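Local coordinates for protein Ika8 (Synthetic construct, PDB 6G6O) that folds as a computationally designed, symmetrical eight-bladed beta-propeller of WD40 type, an artificial protein with no catalytic or binding role assigned, at residues A220-D225 / L261-N266; S250-Q255 / K278-L283; A140-D145 / T179-S184; R209-H214 / K238-G243; Q215-A220 / G231-T236. All blocks are in the same frame, centred on the assembly; numbering follows the deposited sequence.

Contact 1: A220-D225 / L261-N266; sequences ALQFKD and LAFSKN. With GOL (glycerol), chain E.
Leu261, whose side chain packs on Ala220, holds O2 of a bound glycerol with two backbone atoms: its N donates to O2 at 2.8 Å, nearly straight at 171°, and O2 in turn donates to Leu261 O. The glycerol, probably from the crystallisation liquor, lies between the innermost strands of two neighbouring beta-propeller blades, its C2 3.6 Å from Ala220 CB. Strands 220-224 and 261-264 run nearly parallel, 11° apart with axes 6.9 Å from each other, and since no direct hydrogen bond joins the two segments, side chains make the contact. Leu261 extends its CD1 branch to Ala220 CB (3.7 Å) and to the carbonyl of the same alanine. Further along, Gln222 CG comes against Phe263 CB at 3.5 Å, near the plane of the phenyl ring at its edge. Lys224 covers one face of that ring. Its CG stands anti to the backbone N (chi1 -158°), which leads the chain over Phe263 and puts CD 4.2 Å from the ring centroid in a CH-pi contact. The ammonium group is too distant for more than a weak cation-pi attraction. Shortening Lys224 to a serine would probably strip this face of its hydrocarbon cover and leave the ring freer to turn. Phe263 also rests on Val229 and Ile282. Still over the ring, the lysine bends at chi3, bringing CE to 3.3 Å from Lys265 O.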
# COMPACT_ATOMS: atom_id res chain seq x y z
N ALA A 220 0.37 9.35 -4.94
CA ALA A 220 0.30 7.90 -4.98
C ALA A 220 1.22 7.38 -6.08
O ALA A 220 1.37 8.02 -7.13
CB ALA A 220 -1.14 7.41 -5.21
N LEU A 221 1.82 6.23 -5.83
CA LEU A 221 2.70 5.58 -6.79
C LEU A 221 2.37 4.10 -6.87
O LEU A 221 1.80 3.52 -5.95
CB LEU A 221 4.18 5.76 -6.41
CG LEU A 221 4.88 7.06 -6.78
CD1 LEU A 221 6.36 6.93 -6.53
CD2 LEU A 221 4.61 7.42 -8.22
N GLN A 222 2.76 3.50 -7.99
CA GLN A 222 2.57 2.07 -8.19
C GLN A 222 3.64 1.56 -9.15
O GLN A 222 3.88 2.18 -10.19
CB GLN A 222 1.17 1.76 -8.73
CG GLN A 222 0.70 0.34 -8.46
CD GLN A 222 0.06 0.19 -7.10
OE1 GLN A 222 -0.20 1.18 -6.41
NE2 GLN A 222 -0.20 -1.05 -6.70
N PHE A 223 4.27 0.45 -8.79
CA PHE A 223 5.32 -0.16 -9.61
C PHE A 223 4.88 -1.56 -10.00
O PHE A 223 4.59 -2.40 -9.14
CB PHE A 223 6.65 -0.22 -8.85
CG PHE A 223 7.15 1.12 -8.40
CD1 PHE A 223 7.80 1.96 -9.28
CD2 PHE A 223 6.98 1.53 -7.09
CE1 PHE A 223 8.27 3.19 -8.86
CE2 PHE A 223 7.44 2.76 -6.67
CZ PHE A 223 8.09 3.59 -7.56
N LYS A 224 4.83 -1.81 -11.31
CA LYS A 224 4.59 -3.15 -11.84
C LYS A 224 5.55 -3.34 -13.01
O LYS A 224 5.41 -2.68 -14.04
CB LYS A 224 3.14 -3.33 -12.29
CG LYS A 224 2.68 -4.79 -12.35
CD LYS A 224 1.25 -4.89 -12.86
CE LYS A 224 1.21 -5.15 -14.35
NZ LYS A 224 1.51 -6.57 -14.68
N ASP A 225 6.53 -4.22 -12.83
CA ASP A 225 7.65 -4.39 -13.76
C ASP A 225 8.37 -3.04 -13.83
O ASP A 225 8.64 -2.45 -12.78
CB ASP A 225 7.14 -4.94 -15.09
CG ASP A 225 6.47 -6.29 -14.94
OD1 ASP A 225 7.15 -7.24 -14.49
OD2 ASP A 225 5.27 -6.41 -15.26
N LEU A 261 -4.39 4.67 -6.05
CA LEU A 261 -4.03 4.10 -7.34
C LEU A 261 -4.07 2.58 -7.24
O LEU A 261 -3.92 2.01 -6.16
CB LEU A 261 -2.63 4.54 -7.79
CG LEU A 261 -2.46 5.95 -8.37
CD1 LEU A 261 -1.00 6.22 -8.67
CD2 LEU A 261 -3.31 6.12 -9.62
N ALA A 262 -4.29 1.94 -8.38
CA ALA A 262 -4.25 0.49 -8.49
C ALA A 262 -3.79 0.12 -9.89
O ALA A 262 -4.11 0.82 -10.86
CB ALA A 262 -5.60 -0.15 -8.17
N PHE A 263 -3.05 -0.97 -9.99
CA PHE A 263 -2.40 -1.35 -11.24
C PHE A 263 -2.31 -2.87 -11.30
O PHE A 263 -1.68 -3.48 -10.43
CB PHE A 263 -1.01 -0.71 -11.34
CG PHE A 263 -0.35 -0.85 -12.68
CD1 PHE A 263 -1.06 -1.26 -13.80
CD2 PHE A 263 1.00 -0.55 -12.82
CE1 PHE A 263 -0.43 -1.38 -15.02
CE2 PHE A 263 1.63 -0.67 -14.05
CZ PHE A 263 0.91 -1.09 -15.15
N SER A 264 -2.93 -3.46 -12.32
CA SER A 264 -2.95 -4.91 -12.48
C SER A 264 -3.06 -5.23 -13.96
O SER A 264 -4.05 -4.87 -14.60
CB SER A 264 -4.12 -5.53 -11.70
OG SER A 264 -4.14 -6.94 -11.85
N LYS A 265 -2.05 -5.91 -14.49
CA LYS A 265 -1.96 -6.26 -15.91
C LYS A 265 -1.98 -4.96 -16.71
O LYS A 265 -1.07 -4.14 -16.53
CB LYS A 265 -3.06 -7.27 -16.25
CG LYS A 265 -2.62 -8.72 -16.11
CD LYS A 265 -3.79 -9.65 -15.82
CE LYS A 265 -4.04 -9.78 -14.32
NZ LYS A 265 -4.97 -10.90 -14.00
N ASN A 266 -2.97 -4.73 -17.58
CA ASN A 266 -2.98 -3.55 -18.44
C ASN A 266 -3.99 -2.50 -17.98
O ASN A 266 -4.30 -1.58 -18.74
CB ASN A 266 -3.27 -3.95 -19.89
CG ASN A 266 -2.11 -4.67 -20.53
OD1 ASN A 266 -0.97 -4.55 -20.09
ND2 ASN A 266 -2.40 -5.43 -21.58
C1 GOL E . -1.07 3.83 -3.69
O1 GOL E . -1.03 3.61 -5.06
C2 GOL E . -2.41 4.55 -3.38
O2 GOL E . -3.50 3.71 -3.55
C3 GOL E . -2.27 5.05 -1.92
O3 GOL E . -3.14 6.12 -1.77

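Contact 2: S250-Q255 / K278-L283; sequences SLEGHQ and KVWDIL
Loop 250-255 passes strand 278-281 in the opposite direction, with CA-CA distances of 7.9 Å for Leu251-Trp280 and 7.6 Å for Gly253-Lys278, a spacing bridged by side chains. The indole of Trp280 is layered between hydrocarbon groups. Leu251 lies over one face, its CD2 3.9 Å from the centroid of the five-membered ring, while CB of Lys278, in the same strand, covers the opposite face. Trp280 NE1 makes a weak, bent bond to Glu252 OE1 (3.4 Å, 141°). Beside it Lys278, extended beyond CG, runs alongside the imidazole of His254 and sets CG over one ring face, 3.8 Å from the centroid. Its NZ reaches Gly253 O, though the separation modelled is so short that its detail is doubtful. An alanine in place of Trp280 would probably open a gap beneath Leu251 and leave Glu252 without its indole partner. Gly253-His254 and Trp280-Asp281 correspond to the Gly-His and Trp-Asp pairs of a WD40 repeat. Both imidazole nitrogens of His254 have hydroxyl partners, NE2 with Ser270 and ND1 with Thr276, which fixes the ring's rotation. The contact is therefore mainly hydrophobic and CH-pi in character, and the two hydroxyl bonds of His254, not the weak bond of Trp280, hold a ring in place.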
# COMPACT_ATOMS: atom_id res chain seq x y z
N SER A 250 -1.06 8.49 -22.59
CA SER A 250 -1.64 9.75 -22.17
C SER A 250 -3.04 9.50 -21.60
O SER A 250 -3.94 9.07 -22.33
CB SER A 250 -1.71 10.74 -23.34
OG SER A 250 -2.39 11.93 -22.97
N LEU A 251 -3.20 9.76 -20.31
CA LEU A 251 -4.49 9.66 -19.64
C LEU A 251 -4.92 11.04 -19.16
O LEU A 251 -4.09 11.85 -18.73
CB LEU A 251 -4.43 8.70 -18.44
CG LEU A 251 -3.79 7.33 -18.63
CD1 LEU A 251 -3.80 6.56 -17.32
CD2 LEU A 251 -4.49 6.54 -19.73
N GLU A 252 -6.22 11.32 -19.24
CA GLU A 252 -6.72 12.63 -18.84
C GLU A 252 -6.76 12.79 -17.33
O GLU A 252 -6.66 13.91 -16.83
CB GLU A 252 -8.12 12.86 -19.43
CG GLU A 252 -9.07 11.69 -19.30
CD GLU A 252 -8.98 10.72 -20.47
OE1 GLU A 252 -7.97 9.99 -20.56
OE2 GLU A 252 -9.91 10.69 -21.30
N GLY A 253 -6.89 11.69 -16.59
CA GLY A 253 -6.93 11.77 -15.14
C GLY A 253 -8.18 12.47 -14.63
O GLY A 253 -9.14 12.73 -15.35
N HIS A 254 -8.13 12.78 -13.34
CA HIS A 254 -9.25 13.40 -12.64
C HIS A 254 -9.06 14.91 -12.57
O HIS A 254 -7.98 15.45 -12.81
CB HIS A 254 -9.40 12.83 -11.23
CG HIS A 254 -9.52 11.33 -11.19
ND1 HIS A 254 -10.55 10.69 -10.54
CD2 HIS A 254 -8.73 10.36 -11.69
CE1 HIS A 254 -10.40 9.39 -10.66
NE2 HIS A 254 -9.30 9.16 -11.36
N GLN A 255 -10.15 15.60 -12.23
CA GLN A 255 -10.12 17.02 -11.92
C GLN A 255 -10.00 17.28 -10.43
O GLN A 255 -10.34 18.37 -9.96
CB GLN A 255 -11.35 17.72 -12.49
CG GLN A 255 -11.35 17.83 -14.01
CD GLN A 255 -11.97 16.61 -14.68
OE1 GLN A 255 -13.07 16.19 -14.32
NE2 GLN A 255 -11.27 16.05 -15.65
N LYS A 278 -11.85 6.32 -11.89
CA LYS A 278 -11.69 6.10 -13.32
C LYS A 278 -10.86 4.84 -13.56
O LYS A 278 -10.02 4.47 -12.73
CB LYS A 278 -11.04 7.30 -14.00
CG LYS A 278 -11.81 8.59 -13.84
CD LYS A 278 -11.20 9.72 -14.66
CE LYS A 278 -11.95 11.02 -14.46
NZ LYS A 278 -11.42 12.11 -15.32
N VAL A 279 -11.11 4.19 -14.69
CA VAL A 279 -10.46 2.94 -15.04
C VAL A 279 -10.01 3.03 -16.49
O VAL A 279 -10.84 3.24 -17.38
CB VAL A 279 -11.39 1.73 -14.84
CG1 VAL A 279 -10.73 0.46 -15.37
CG2 VAL A 279 -11.75 1.57 -13.37
N TRP A 280 -8.71 2.87 -16.73
CA TRP A 280 -8.17 2.88 -18.08
C TRP A 280 -7.56 1.53 -18.41
O TRP A 280 -7.28 0.71 -17.53
CB TRP A 280 -7.08 3.95 -18.26
CG TRP A 280 -7.50 5.35 -17.99
CD1 TRP A 280 -7.96 6.27 -18.89
CD2 TRP A 280 -7.48 6.02 -16.72
NE1 TRP A 280 -8.23 7.46 -18.27
CE2 TRP A 280 -7.94 7.33 -16.94
CE3 TRP A 280 -7.11 5.64 -15.43
CZ2 TRP A 280 -8.06 8.26 -15.91
CZ3 TRP A 280 -7.22 6.56 -14.41
CH2 TRP A 280 -7.69 7.86 -14.65
N ASP A 281 -7.34 1.31 -19.70
CA ASP A 281 -6.48 0.24 -20.18
C ASP A 281 -5.15 0.89 -20.58
O ASP A 281 -5.12 1.78 -21.43
CB ASP A 281 -7.12 -0.50 -21.36
CG ASP A 281 -6.21 -1.57 -21.94
OD1 ASP A 281 -5.16 -1.23 -22.51
OD2 ASP A 281 -6.55 -2.77 -21.84
N ILE A 282 -4.06 0.43 -19.96
CA ILE A 282 -2.77 1.08 -20.14
C ILE A 282 -2.25 0.95 -21.57
O ILE A 282 -1.37 1.71 -21.97
CB ILE A 282 -1.74 0.50 -19.14
CG1 ILE A 282 -0.68 1.55 -18.80
CG2 ILE A 282 -1.08 -0.74 -19.71
CD1 ILE A 282 0.36 1.04 -17.83
N LEU A 283 -2.79 0.02 -22.35
CA LEU A 283 -2.31 -0.22 -23.70
C LEU A 283 -2.97 0.71 -24.71
O LEU A 283 -2.28 1.36 -25.51
CB LEU A 283 -2.54 -1.68 -24.09
CG LEU A 283 -1.39 -2.41 -24.77
CD1 LEU A 283 -0.07 -1.99 -24.16
CD2 LEU A 283 -1.60 -3.91 -24.63

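Contact 3: A140-D145 / T179-S184; sequences ALQFKD and TALAFS
Lys144 meets Phe183 along almost its whole length, where the innermost strands of two adjacent propeller blades run side by side. Strands 140-144 and 179-184 are 16° apart in direction, with axes 6.5 Å from each other at closest approach. The lysine starts with CB 3.6 Å from Phe183 CZ. Its CG, anti to the carbonyl carbon (chi1 -54°), stays near the same ring atom, and a bend at chi2 brings CD to 3.5 Å from Phe183 CE1. CE follows past CE1, and NZ finishes near Phe183 CD1 and the Phe183 carbonyl without a hydrogen bond to it. The lysine and the phenyl group therefore lie alongside one another, pointing opposite ways. Lys144 N and Gln142 CB lie at the edge of the phenyl ring, in its plane. Phe183 in turn packs on Val149, in the second strand of the blade that carries Lys144. Towards the other end of the strands, Gln142 and Leu181 also lie side by side, pointing opposite ways, with Gln142 CG 3.6 Å from Leu181 CD1, while the CD2 branch of Leu181 touches Ala140 CB at 3.7 Å. A water accepts a hydrogen bond from Gln142 NE2 (2.7 Å) and a weak one from Leu181 N. With no direct hydrogen bond between them, the two segments are joined mainly by dispersion contacts, with a water giving a polar link that is weak on the Leu181 side.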
# COMPACT_ATOMS: atom_id res chain seq x y z
N ALA A 140 7.13 3.65 3.61
CA ALA A 140 7.04 2.56 2.64
C ALA A 140 7.79 1.35 3.17
O ALA A 140 8.80 1.47 3.87
CB ALA A 140 7.59 2.98 1.27
N LEU A 141 7.30 0.16 2.81
CA LEU A 141 7.87 -1.09 3.30
C LEU A 141 7.61 -2.18 2.27
O LEU A 141 6.46 -2.60 2.09
CB LEU A 141 7.27 -1.47 4.65
CG LEU A 141 8.14 -1.38 5.90
CD1 LEU A 141 7.60 -2.30 6.98
CD2 LEU A 141 9.59 -1.72 5.59
N GLN A 142 8.66 -2.65 1.61
CA GLN A 142 8.59 -3.79 0.71
C GLN A 142 9.53 -4.87 1.23
O GLN A 142 10.69 -4.59 1.56
CB GLN A 142 8.96 -3.40 -0.72
CG GLN A 142 7.96 -2.46 -1.38
CD GLN A 142 6.56 -3.05 -1.46
OE1 GLN A 142 6.38 -4.26 -1.58
NE2 GLN A 142 5.55 -2.18 -1.39
N PHE A 143 9.03 -6.11 1.29
CA PHE A 143 9.77 -7.21 1.89
C PHE A 143 9.58 -8.46 1.05
O PHE A 143 8.46 -8.96 0.93
CB PHE A 143 9.31 -7.44 3.33
CG PHE A 143 9.70 -8.78 3.89
CD1 PHE A 143 11.01 -9.22 3.82
CD2 PHE A 143 8.76 -9.59 4.49
CE1 PHE A 143 11.37 -10.45 4.33
CE2 PHE A 143 9.11 -10.82 5.01
CZ PHE A 143 10.42 -11.25 4.93
N LYS A 144 10.67 -8.95 0.46
CA LYS A 144 10.68 -10.19 -0.30
C LYS A 144 12.03 -10.88 -0.10
O LYS A 144 13.06 -10.21 0.01
CB LYS A 144 10.45 -9.95 -1.80
CG LYS A 144 9.20 -9.15 -2.15
CD LYS A 144 9.51 -8.05 -3.16
CE LYS A 144 8.41 -7.00 -3.19
NZ LYS A 144 8.77 -5.84 -4.05
N ASP A 145 12.00 -12.21 -0.06
CA ASP A 145 13.21 -13.03 -0.08
C ASP A 145 14.18 -12.65 1.03
O ASP A 145 15.38 -12.44 0.81
CB ASP A 145 13.90 -12.95 -1.45
CG ASP A 145 13.19 -13.76 -2.51
OD1 ASP A 145 12.87 -14.94 -2.25
OD2 ASP A 145 12.94 -13.22 -3.61
N THR A 179 7.20 7.80 -1.10
CA THR A 179 5.81 7.41 -1.24
C THR A 179 5.64 5.94 -1.59
O THR A 179 4.70 5.30 -1.11
CB THR A 179 5.11 8.27 -2.30
OG1 THR A 179 5.68 8.00 -3.59
CG2 THR A 179 5.28 9.75 -1.98
N ALA A 180 6.53 5.38 -2.40
CA ALA A 180 6.49 3.96 -2.73
C ALA A 180 7.85 3.53 -3.26
O ALA A 180 8.68 4.36 -3.64
CB ALA A 180 5.40 3.64 -3.75
N LEU A 181 8.07 2.21 -3.27
CA LEU A 181 9.31 1.63 -3.77
C LEU A 181 9.08 0.17 -4.11
O LEU A 181 8.04 -0.41 -3.78
CB LEU A 181 10.45 1.80 -2.76
CG LEU A 181 10.18 1.38 -1.31
CD1 LEU A 181 10.66 -0.04 -1.06
CD2 LEU A 181 10.84 2.34 -0.34
N ALA A 182 10.06 -0.43 -4.78
CA ALA A 182 10.02 -1.85 -5.14
C ALA A 182 11.44 -2.30 -5.45
O ALA A 182 12.34 -1.49 -5.67
CB ALA A 182 9.10 -2.09 -6.34
N PHE A 183 11.63 -3.62 -5.49
CA PHE A 183 12.97 -4.17 -5.65
C PHE A 183 12.92 -5.61 -6.16
O PHE A 183 12.00 -6.36 -5.82
CB PHE A 183 13.76 -4.12 -4.34
CG PHE A 183 13.31 -5.14 -3.33
CD1 PHE A 183 12.16 -4.94 -2.58
CD2 PHE A 183 14.03 -6.30 -3.12
CE1 PHE A 183 11.75 -5.86 -1.64
CE2 PHE A 183 13.63 -7.24 -2.19
CZ PHE A 183 12.48 -7.02 -1.45
N SER A 184 13.92 -5.97 -6.97
CA SER A 184 14.12 -7.33 -7.49
C SER A 184 15.44 -7.40 -8.25
O SER A 184 15.77 -6.49 -9.02
CB SER A 184 12.99 -7.79 -8.42
OG SER A 184 11.70 -7.49 -7.91
O HOH W 1 5.81 0.55 -1.19

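Contact 4: R209-H214 / K238-G243; sequences RDHDGH and KVWYIG
The Gly-His pair and the strand tryptophan of a WD40 repeat meet here as Gly213, His214 and Trp240, and His211 completes an aromatic cluster. His214 stands edge-on over a face of Trp240: the centroids of its imidazole and the six-membered ring are 4.9 Å apart and the planes make 83°, a T-shaped pair. Trp240 sits with CG between its backbone N and carbonyl carbon (chi1 49°), and turns its own edge toward the face of His211 in an offset version of the same arrangement. His211 CB meets that edge in the indole plane, 3.7 Å from CZ3, while Gly213 CA lies 3.8 Å from Trp240 CH2. Two weak, bent bonds reach the chain beyond the strand, His211 NE2 to Ile242 O and Arg209 NE to Gly243 O, both 2.8 Å. The polar end of His214 is taken by Gly245 O. The cluster lies where strand 207-211, outermost in one blade, passes strand 237-241, third in the next blade.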
# COMPACT_ATOMS: atom_id res chain seq x y z
N ARG A 209 19.50 5.19 -12.51
CA ARG A 209 18.60 6.12 -13.18
C ARG A 209 18.04 7.10 -12.17
O ARG A 209 17.64 6.71 -11.07
CB ARG A 209 17.45 5.39 -13.89
CG ARG A 209 17.89 4.54 -15.07
CD ARG A 209 18.19 5.41 -16.28
NE ARG A 209 18.56 4.61 -17.44
CZ ARG A 209 19.79 4.53 -17.93
NH1 ARG A 209 20.78 5.21 -17.36
NH2 ARG A 209 20.04 3.78 -18.99
N ASP A 210 18.02 8.38 -12.54
CA ASP A 210 17.48 9.43 -11.68
C ASP A 210 16.64 10.36 -12.56
O ASP A 210 17.19 11.19 -13.29
CB ASP A 210 18.58 10.20 -10.96
CG ASP A 210 18.09 11.49 -10.35
OD1 ASP A 210 17.11 11.45 -9.57
OD2 ASP A 210 18.68 12.55 -10.64
N HIS A 211 15.33 10.21 -12.48
CA HIS A 211 14.39 11.03 -13.23
C HIS A 211 13.68 11.98 -12.28
O HIS A 211 13.38 11.63 -11.14
CB HIS A 211 13.36 10.15 -13.96
CG HIS A 211 13.91 8.84 -14.44
ND1 HIS A 211 14.55 8.71 -15.65
CD2 HIS A 211 13.91 7.62 -13.87
CE1 HIS A 211 14.92 7.45 -15.81
NE2 HIS A 211 14.55 6.77 -14.75
N ASP A 212 13.42 13.20 -12.75
CA ASP A 212 12.70 14.18 -11.95
C ASP A 212 11.19 13.97 -12.00
O ASP A 212 10.47 14.57 -11.19
CB ASP A 212 13.05 15.60 -12.40
CG ASP A 212 12.85 16.63 -11.30
OD1 ASP A 212 11.69 16.97 -10.98
OD2 ASP A 212 13.86 17.10 -10.74
N GLY A 213 10.69 13.15 -12.91
CA GLY A 213 9.27 12.91 -13.03
C GLY A 213 8.58 13.96 -13.88
O GLY A 213 9.18 14.92 -14.36
N HIS A 214 7.28 13.76 -14.07
CA HIS A 214 6.46 14.64 -14.89
C HIS A 214 5.41 15.38 -14.08
O HIS A 214 4.49 15.97 -14.66
CB HIS A 214 5.80 13.84 -16.01
CG HIS A 214 6.74 12.95 -16.75
ND1 HIS A 214 7.59 13.42 -17.74
CD2 HIS A 214 6.98 11.62 -16.65
CE1 HIS A 214 8.30 12.41 -18.22
NE2 HIS A 214 7.95 11.31 -17.57
N LYS A 238 -0.29 9.62 -14.60
CA LYS A 238 0.68 9.43 -15.67
C LYS A 238 1.28 8.04 -15.61
O LYS A 238 1.40 7.43 -14.54
CB LYS A 238 1.77 10.50 -15.61
CG LYS A 238 1.29 11.86 -16.08
CD LYS A 238 2.25 12.97 -15.73
CE LYS A 238 1.73 14.31 -16.24
NZ LYS A 238 2.56 15.46 -15.80
N VAL A 239 1.67 7.53 -16.78
CA VAL A 239 2.27 6.22 -16.94
C VAL A 239 3.56 6.40 -17.74
O VAL A 239 3.52 6.88 -18.87
CB VAL A 239 1.33 5.23 -17.64
CG1 VAL A 239 2.12 4.05 -18.19
CG2 VAL A 239 0.25 4.75 -16.68
N TRP A 240 4.69 6.01 -17.15
CA TRP A 240 5.97 6.22 -17.80
C TRP A 240 6.92 5.09 -17.44
O TRP A 240 6.70 4.34 -16.49
CB TRP A 240 6.57 7.59 -17.44
CG TRP A 240 6.60 7.93 -15.98
CD1 TRP A 240 5.54 7.94 -15.11
CD2 TRP A 240 7.74 8.33 -15.22
NE1 TRP A 240 5.96 8.32 -13.86
CE2 TRP A 240 7.31 8.56 -13.90
CE3 TRP A 240 9.09 8.51 -15.53
CZ2 TRP A 240 8.18 8.97 -12.89
CZ3 TRP A 240 9.95 8.91 -14.53
CH2 TRP A 240 9.50 9.14 -13.23
N TYR A 241 7.99 4.98 -18.23
CA TYR A 241 8.91 3.86 -18.15
C TYR A 241 10.04 4.15 -17.17
O TYR A 241 10.57 5.26 -17.13
CB TYR A 241 9.48 3.55 -19.54
CG TYR A 241 10.12 2.19 -19.66
CD1 TYR A 241 9.39 1.04 -19.41
CD2 TYR A 241 11.45 2.06 -20.05
CE1 TYR A 241 9.98 -0.21 -19.52
CE2 TYR A 241 12.04 0.82 -20.16
CZ TYR A 241 11.30 -0.32 -19.90
OH TYR A 241 11.88 -1.56 -20.02
N ILE A 242 10.40 3.13 -16.39
CA ILE A 242 11.47 3.28 -15.41
C ILE A 242 12.82 3.48 -16.09
O ILE A 242 13.66 4.25 -15.61
CB ILE A 242 11.48 2.06 -14.47
CG1 ILE A 242 10.56 2.29 -13.27
CG2 ILE A 242 12.89 1.72 -14.01
CD1 ILE A 242 10.34 1.07 -12.42
N GLY A 243 13.03 2.82 -17.23
CA GLY A 243 14.34 2.86 -17.86
C GLY A 243 14.71 4.22 -18.41
O GLY A 243 15.85 4.68 -18.24

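Contact 5: Q215-A220 / G231-T236; sequences QSEVTA and GAKDGT
Gln215, with chi1 at -71° and a bend at chi2 (149°), is brought alongside Thr236, whose OG1 stands between its backbone N and carbonyl carbon (chi1 55°). Gln215 NE2 thereby donates to Thr236 OG1 at 2.6 Å, almost straight and within the amide plane. The hydroxyl donates onward to Asp234 OD1, on the syn side of the carboxylate, and that oxygen also accepts from Thr236 N at 3.2 Å, from above the carboxylate plane. Since Gln215 OE1 bonds Ser230, both ends of the amide are held and its rotation is fixed. Ala232 CB packs 3.6 Å from Gln215 NE2. Outside, Glu217 OE1 and Lys233 NZ form a long salt bridge of 3.8 Å, and the lysine CG touches Thr219 CG2; the threonine hydroxyl bonds Ile258 O. Between the strands Gly231 O takes a bond of 2.8 Å from Thr219 N and a weak one from Ala220 N, while Gly231 N returns one to Ala220 O (3.1 Å). Thr219 and Ala220, both facing Gly231, make a classic beta bulge, here in the hairpin of the blade's first two strands, and the type I beta turn 232-235 after the hairpin overlaps an Asx turn at Asp234-Thr236.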
# COMPACT_ATOMS: atom_id res chain seq x y z
N GLN A 215 5.51 15.37 -12.75
CA GLN A 215 4.53 16.02 -11.89
C GLN A 215 5.23 16.64 -10.69
O GLN A 215 6.36 16.28 -10.35
CB GLN A 215 3.45 15.04 -11.41
CG GLN A 215 2.49 14.58 -12.49
CD GLN A 215 1.97 13.18 -12.25
OE1 GLN A 215 2.74 12.25 -12.04
NE2 GLN A 215 0.65 13.02 -12.27
N SER A 216 4.55 17.59 -10.07
CA SER A 216 4.96 18.17 -8.79
C SER A 216 3.99 17.72 -7.71
O SER A 216 2.77 17.71 -7.92
CB SER A 216 5.02 19.69 -8.86
OG SER A 216 6.03 20.13 -9.75
N GLU A 217 4.54 17.36 -6.55
CA GLU A 217 3.75 16.82 -5.44
C GLU A 217 2.95 15.60 -5.85
O GLU A 217 1.74 15.69 -6.05
CB GLU A 217 2.80 17.88 -4.87
CG GLU A 217 3.39 19.26 -4.66
CD GLU A 217 2.39 20.21 -4.04
OE1 GLU A 217 2.07 20.04 -2.84
OE2 GLU A 217 1.92 21.13 -4.74
N VAL A 218 3.60 14.45 -5.97
CA VAL A 218 2.87 13.21 -6.25
C VAL A 218 2.31 12.67 -4.94
O VAL A 218 2.90 12.83 -3.87
CB VAL A 218 3.77 12.18 -6.96
CG1 VAL A 218 4.38 12.78 -8.22
CG2 VAL A 218 4.85 11.66 -6.03
N THR A 219 1.14 12.05 -5.03
CA THR A 219 0.43 11.54 -3.86
C THR A 219 0.39 10.03 -3.79
O THR A 219 0.37 9.47 -2.69
CB THR A 219 -1.01 12.07 -3.83
OG1 THR A 219 -1.70 11.65 -5.01
CG2 THR A 219 -1.01 13.59 -3.77
N ALA A 220 0.37 9.35 -4.94
CA ALA A 220 0.30 7.90 -4.98
C ALA A 220 1.22 7.38 -6.08
O ALA A 220 1.37 8.02 -7.13
CB ALA A 220 -1.14 7.41 -5.21
N GLY A 231 0.12 9.49 -9.53
CA GLY A 231 -0.99 10.42 -9.38
C GLY A 231 -0.53 11.61 -8.56
O GLY A 231 0.25 11.47 -7.62
N ALA A 232 -1.02 12.79 -8.93
CA ALA A 232 -0.59 14.04 -8.31
C ALA A 232 -1.79 14.81 -7.79
O ALA A 232 -2.95 14.46 -8.03
CB ALA A 232 0.22 14.90 -9.28
N LYS A 233 -1.49 15.90 -7.07
CA LYS A 233 -2.55 16.73 -6.50
C LYS A 233 -3.35 17.45 -7.57
O LYS A 233 -4.54 17.72 -7.38
CB LYS A 233 -1.95 17.74 -5.51
CG LYS A 233 -1.04 17.12 -4.46
CD LYS A 233 -1.02 17.95 -3.19
CE LYS A 233 -0.23 17.25 -2.10
NZ LYS A 233 -0.37 17.94 -0.78
N ASP A 234 -2.73 17.78 -8.70
CA ASP A 234 -3.44 18.46 -9.78
C ASP A 234 -4.36 17.53 -10.56
O ASP A 234 -4.98 17.97 -11.54
CB ASP A 234 -2.44 19.12 -10.74
CG ASP A 234 -1.53 18.12 -11.44
OD1 ASP A 234 -1.54 16.93 -11.07
OD2 ASP A 234 -0.81 18.54 -12.37
N GLY A 235 -4.48 16.27 -10.14
CA GLY A 235 -5.38 15.33 -10.77
C GLY A 235 -4.79 14.52 -11.91
O GLY A 235 -5.51 13.71 -12.51
N THR A 236 -3.51 14.70 -12.21
CA THR A 236 -2.90 14.04 -13.35
C THR A 236 -2.44 12.63 -12.98
O THR A 236 -1.74 12.44 -11.98
CB THR A 236 -1.71 14.86 -13.86
OG1 THR A 236 -0.79 15.09 -12.79
CG2 THR A 236 -2.19 16.20 -14.40

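Followed from the N terminus, contact 3 closes first, tying the inner strands 138-144 and 178-184 of two successive blades. Contact 4 then joins the outermost strand of the second of these blades to the third strand of the next, and contact 5, the hairpin of that next blade, is nested inside its loop. Contact 1 leaves from the same hairpin, sharing Ala220 with contact 5, and crosses both contacts 4 and 5 to reach the following blade. Contact 2, which ties the loop after strand 247-249 to strand 276-281, crosses contact 1 in turn. Contacts 1 and 3 touch through Leu221 and Phe223 against strand 178-184, whereas contacts 2 and 4 lie farther out, their centres each about 20 Å from the centre of the chain.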